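Vpx protein (Simian immunodeficiency virus, PDB 4Z8L) binds zinc and probably delays infected cells in the G2 phase while stimulating gene expression from the viral LTR. Local coordinates at residues Thr50-Glu53 with His54-Arg58; Arg33-Arg36 with Leu37-Pro41. One frame throughout, in Å; residues are numbered along the deposited sequence.

Interaction 1: Thr50-Glu53 with His54-Arg58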
loop_
_atom_site.group_PDB
_atom_site.type_symbol
_atom_site.label_atom_id
_atom_site.label_comp_id
_atom_site.label_asym_id
_atom_site.label_seq_id
_atom_site.Cartn_x
_atom_site.Cartn_y
_atom_site.Cartn_z
ATOM N N THR B 50 12.223 -15.681 9.930
ATOM C CA THR B 50 12.061 -14.999 11.203
ATOM C C THR B 50 10.680 -15.296 11.755
ATOM O O THR B 50 10.541 -15.626 12.935
ATOM C CB THR B 50 12.264 -13.478 11.092
ATOM O OG1 THR B 50 11.715 -13.009 9.854
ATOM C CG2 THR B 50 13.745 -13.138 11.139
ATOM N N CYS B 51 9.677 -15.288 10.883
ATOM C CA CYS B 51 8.324 -15.525 11.357
ATOM C C CYS B 51 8.208 -16.934 11.913
ATOM O O CYS B 51 7.716 -17.122 13.030
ATOM C CB CYS B 51 7.306 -15.296 10.240
ATOM S SG CYS B 51 6.860 -13.560 10.020
ATOM N N VAL B 52 8.761 -17.908 11.196
ATOM C CA VAL B 52 8.611 -19.291 11.626
ATOM C C VAL B 52 9.484 -19.471 12.859
ATOM O O VAL B 52 9.254 -20.370 13.667
ATOM C CB VAL B 52 8.973 -20.314 10.516
ATOM C CG1 VAL B 52 10.455 -20.315 10.229
ATOM C CG2 VAL B 52 8.532 -21.712 10.917
ATOM N N GLU B 53 10.486 -18.606 13.006
ATOM C CA GLU B 53 11.328 -18.653 14.191
ATOM C C GLU B 53 10.651 -17.963 15.370
ATOM O O GLU B 53 10.836 -18.370 16.516
ATOM C CB GLU B 53 12.692 -18.008 13.931
ATOM C CG GLU B 53 13.614 -18.813 13.033
ATOM C CD GLU B 53 14.796 -17.999 12.545
ATOM O OE1 GLU B 53 15.304 -17.167 13.327
ATOM O OE2 GLU B 53 15.218 -18.190 11.385
ATOM N N HIS B 54 9.867 -16.922 15.097
ATOM C CA HIS B 54 9.375 -16.089 16.192
ATOM C C HIS B 54 8.058 -16.567 16.792
ATOM O O HIS B 54 8.003 -16.941 17.961
ATOM C CB HIS B 54 9.218 -14.642 15.727
ATOM C CG HIS B 54 9.081 -13.664 16.853
ATOM N ND1 HIS B 54 9.334 -13.996 18.163
ATOM C CD2 HIS B 54 8.712 -12.359 16.859
ATOM C CE1 HIS B 54 9.134 -12.939 18.932
ATOM N NE2 HIS B 54 8.755 -11.935 18.164
ATOM N N TRP B 55 6.999 -16.555 15.993
ATOM C CA TRP B 55 5.678 -16.863 16.514
ATOM C C TRP B 55 5.521 -18.359 16.570
ATOM O O TRP B 55 5.043 -18.909 17.563
ATOM C CB TRP B 55 4.584 -16.244 15.654
ATOM C CG TRP B 55 4.442 -14.798 15.908
ATOM C CD1 TRP B 55 4.118 -14.197 17.090
ATOM C CD2 TRP B 55 4.669 -13.749 14.970
ATOM N NE1 TRP B 55 4.110 -12.833 16.938
ATOM C CE2 TRP B 55 4.447 -12.533 15.645
ATOM C CE3 TRP B 55 5.029 -13.720 13.622
ATOM C CZ2 TRP B 55 4.573 -11.300 15.012
ATOM C CZ3 TRP B 55 5.157 -12.497 12.998
ATOM C CH2 TRP B 55 4.925 -11.304 13.689
ATOM N N HIS B 56 5.915 -19.033 15.503
ATOM C CA HIS B 56 5.858 -20.474 15.553
ATOM C C HIS B 56 6.808 -21.116 16.539
ATOM O O HIS B 56 6.384 -21.915 17.357
ATOM C CB HIS B 56 6.115 -21.106 14.206
ATOM C CG HIS B 56 6.269 -22.591 14.300
ATOM N ND1 HIS B 56 5.476 -23.377 15.116
ATOM C CD2 HIS B 56 7.159 -23.424 13.729
ATOM C CE1 HIS B 56 5.875 -24.632 15.030
ATOM N NE2 HIS B 56 6.905 -24.688 14.200
ATOM N N ASP B 57 8.099 -20.856 16.419
ATOM C CA ASP B 57 9.038 -21.543 17.298
ATOM C C ASP B 57 8.980 -20.979 18.707
ATOM O O ASP B 57 8.554 -21.660 19.637
ATOM C CB ASP B 57 10.463 -21.484 16.750
ATOM C CG ASP B 57 10.655 -22.383 15.540
ATOM O OD1 ASP B 57 9.848 -23.323 15.355
ATOM O OD2 ASP B 57 11.613 -22.157 14.774
ATOM N N ARG B 58 9.407 -19.731 18.849
ATOM C CA ARG B 58 9.643 -19.129 20.154
ATOM C C ARG B 58 8.392 -19.004 21.032
ATOM O O ARG B 58 8.487 -19.090 22.257
ATOM C CB ARG B 58 10.292 -17.762 19.948
ATOM C CG ARG B 58 10.293 -16.833 21.141
ATOM C CD ARG B 58 10.890 -15.513 20.713
ATOM N NE ARG B 58 12.050 -15.737 19.855
ATOM C CZ ARG B 58 12.681 -14.782 19.182
ATOM N NH1 ARG B 58 12.260 -13.527 19.257
ATOM N NH2 ARG B 58 13.728 -15.082 18.425
#
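Cys51 and Trp55, one helical turn apart, meet through sulfur and ring: Cys51 SG lies 3.6 Å from Trp55 CZ3, beside the rim of the six-membered ring and near its plane, a Cys sulfur-aromatic contact made at the edge. With SG anti to its carbonyl carbon (chi1 -83°), the cysteine side chain reaches along the helix to that corner of the indole. On the next flank Val52 and His56 run side by side, and Val52 CG2 approaches His56 CD2 at 3.6 Å, again at a ring edge. In the backbone that carries these pairs Cys51 O accepts from both Trp55 N, at 3.1 Å, and His54 N. The helix then widens into a pi-type turn, where Arg58 N reaches back five residues to Glu53 O at 3.1 Å, while the matching bond from Asp57 N to Val52 O is weak. Helix 63-84 covers the buried flank, its Tyr65 meeting the indole edge-to-face, while Arg61, in the turn before that helix, accepts from His56 ND1 through its carbonyl O. Both side-chain pairs thus meet at ring edges by van der Waals contact, which leaves the ND1 side of His56 for its hydrogen bond.

Interaction 2: Arg33-Arg36 with Leu37-Pro41. With ZN (zinc ion), chain G.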
loop_
_atom_site.group_PDB
_atom_site.type_symbol
_atom_site.label_atom_id
_atom_site.label_comp_id
_atom_site.label_asym_id
_atom_site.label_seq_id
_atom_site.Cartn_x
_atom_site.Cartn_y
_atom_site.Cartn_z
ATOM N N ARG B 33 4.771 -15.509 -5.495
ATOM C CA ARG B 33 5.005 -15.507 -6.944
ATOM C C ARG B 33 5.181 -14.081 -7.440
ATOM O O ARG B 33 5.999 -13.824 -8.318
ATOM C CB ARG B 33 3.876 -16.184 -7.747
ATOM C CG ARG B 33 3.048 -17.284 -7.077
ATOM C CD ARG B 33 3.842 -18.213 -6.170
ATOM N NE ARG B 33 4.715 -19.154 -6.848
ATOM C CZ ARG B 33 4.299 -20.283 -7.409
ATOM N NH1 ARG B 33 3.015 -20.617 -7.366
ATOM N NH2 ARG B 33 5.176 -21.086 -7.995
ATOM N N GLU B 34 4.417 -13.150 -6.874
ATOM C CA GLU B 34 4.510 -11.768 -7.326
ATOM C C GLU B 34 5.693 -11.030 -6.701
ATOM O O GLU B 34 6.331 -10.203 -7.357
ATOM C CB GLU B 34 3.210 -11.019 -7.022
ATOM C CG GLU B 34 3.234 -9.552 -7.427
ATOM C CD GLU B 34 2.653 -9.310 -8.807
ATOM O OE1 GLU B 34 1.883 -10.167 -9.292
ATOM O OE2 GLU B 34 2.969 -8.260 -9.408
ATOM N N ALA B 35 5.998 -11.335 -5.444
ATOM C CA ALA B 35 7.099 -10.670 -4.756
ATOM C C ALA B 35 8.461 -11.093 -5.283
ATOM O O ALA B 35 9.442 -10.369 -5.114
ATOM C CB ALA B 35 7.024 -10.931 -3.273
ATOM N N ARG B 36 8.536 -12.255 -5.922
ATOM C CA ARG B 36 9.808 -12.678 -6.506
ATOM C C ARG B 36 10.184 -11.830 -7.726
ATOM O O ARG B 36 11.290 -11.943 -8.255
ATOM C CB ARG B 36 9.787 -14.164 -6.861
ATOM C CG ARG B 36 10.030 -15.049 -5.645
ATOM C CD ARG B 36 9.666 -16.497 -5.904
ATOM N NE ARG B 36 9.678 -16.806 -7.329
ATOM C CZ ARG B 36 10.700 -17.384 -7.951
ATOM N NH1 ARG B 36 11.795 -17.706 -7.275
ATOM N NH2 ARG B 36 10.632 -17.633 -9.252
ATOM N N LEU B 37 9.253 -10.992 -8.172
ATOM C CA LEU B 37 9.480 -10.107 -9.311
ATOM C C LEU B 37 9.963 -8.710 -8.900
ATOM O O LEU B 37 10.115 -7.842 -9.758
ATOM C CB LEU B 37 8.201 -9.958 -10.148
ATOM C CG LEU B 37 7.812 -10.985 -11.215
ATOM C CD1 LEU B 37 7.515 -12.345 -10.619
ATOM C CD2 LEU B 37 6.613 -10.480 -12.009
ATOM N N HIS B 38 10.201 -8.482 -7.607
ATOM C CA HIS B 38 10.404 -7.112 -7.118
ATOM C C HIS B 38 11.540 -6.857 -6.107
ATOM O O HIS B 38 11.750 -5.714 -5.688
ATOM C CB HIS B 38 9.085 -6.607 -6.518
ATOM C CG HIS B 38 8.003 -6.380 -7.534
ATOM N ND1 HIS B 38 8.132 -5.479 -8.570
ATOM C CD2 HIS B 38 6.770 -6.925 -7.664
ATOM C CE1 HIS B 38 7.030 -5.483 -9.299
ATOM N NE2 HIS B 38 6.187 -6.352 -8.769
ATOM N N PHE B 39 12.253 -7.906 -5.710
ATOM C CA PHE B 39 13.293 -7.809 -4.682
ATOM C C PHE B 39 14.545 -8.637 -5.117
ATOM O O PHE B 39 14.428 -9.590 -5.876
ATOM C CB PHE B 39 12.747 -8.270 -3.323
ATOM C CG PHE B 39 11.531 -7.484 -2.842
ATOM C CD1 PHE B 39 11.617 -6.138 -2.488
ATOM C CD2 PHE B 39 10.291 -8.105 -2.760
ATOM C CE1 PHE B 39 10.477 -5.435 -2.064
ATOM C CE2 PHE B 39 9.163 -7.411 -2.338
ATOM C CZ PHE B 39 9.254 -6.079 -1.990
ATOM N N HIS B 40 15.735 -8.179 -4.713
ATOM C CA HIS B 40 17.046 -8.722 -5.136
ATOM C C HIS B 40 18.031 -8.828 -3.923
ATOM O O HIS B 40 18.152 -7.825 -3.220
ATOM C CB HIS B 40 17.540 -7.875 -6.348
ATOM C CG HIS B 40 18.872 -8.286 -6.915
ATOM N ND1 HIS B 40 20.073 -7.982 -6.326
ATOM C CD2 HIS B 40 19.160 -9.001 -8.031
ATOM C CE1 HIS B 40 21.061 -8.454 -7.080
ATOM N NE2 HIS B 40 20.531 -9.080 -8.109
ATOM N N PRO B 41 18.719 -10.026 -3.719
ATOM C CA PRO B 41 19.517 -10.389 -2.507
ATOM C C PRO B 41 19.472 -9.371 -1.362
ATOM O O PRO B 41 20.283 -8.463 -1.398
ATOM C CB PRO B 41 20.897 -10.620 -3.089
ATOM C CG PRO B 41 20.671 -10.777 -4.621
ATOM C CD PRO B 41 19.227 -10.789 -4.890
HETATM ZN ZN ZN G . 8.965 -3.655 -8.835
#
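Two backbone bonds of the i+3 to i kind close the chain as helix 21-35 gives way to loop, Leu37 N to Glu34 O at 3.1 Å and His38 N to Ala35 O at 3.2 Å. Glu34 O also has His38 CD2 at 3.3 Å, so the imidazole lies close against the tightened turn. The glutamate side chain, bent at chi2 (94°), brings OE2 to the edge of that ring and in its plane, 3.8 Å from His38 NE2. This is longer than a hydrogen bond, and at that distance the carboxylate could at most polarise the NE2 side of the ring, which may make ND1 a slightly better donor to the metal. Zinc sits on that other nitrogen, His38 ND1, at 2.0 Å. Here the loop leaving the helix supplies one side of a zinc site: His81, on helix 63-84, supplies the second ligand seen, and Cys86, a zinc ligand in another structure of this protein, lies beside His38 although it is not bound to the metal in this chain. The site thereby ties the loop after the first helix to the C-terminal part of the three-helix VPR/VPX fold. Leu37 CB lies over one face of the His38 ring, toward its rim. Phe39 turns back to the helix end, its CD2 3.4 Å from Ala35 O and its CE2 4.2 Å from Ala35 CB, while its ring also meets that of His81 and touches Leu44.

How the interactions relate
Along the chain interaction 2 comes first, at the end of helix 21-35 and in the loop that follows, and interaction 1 comes later, in the last turns of helix 45-58. Their centres stand 22 Å apart and their nearest atoms about 14 Å, so the two never touch. What they share is helix 63-84, which packs against both: near its start it meets 50-58, and near its end it contributes to the zinc site beside 33-41. The three-helix fold is thus fastened at separate places by different chemistry, metal coordination together with packing at one and side-chain packing at the other.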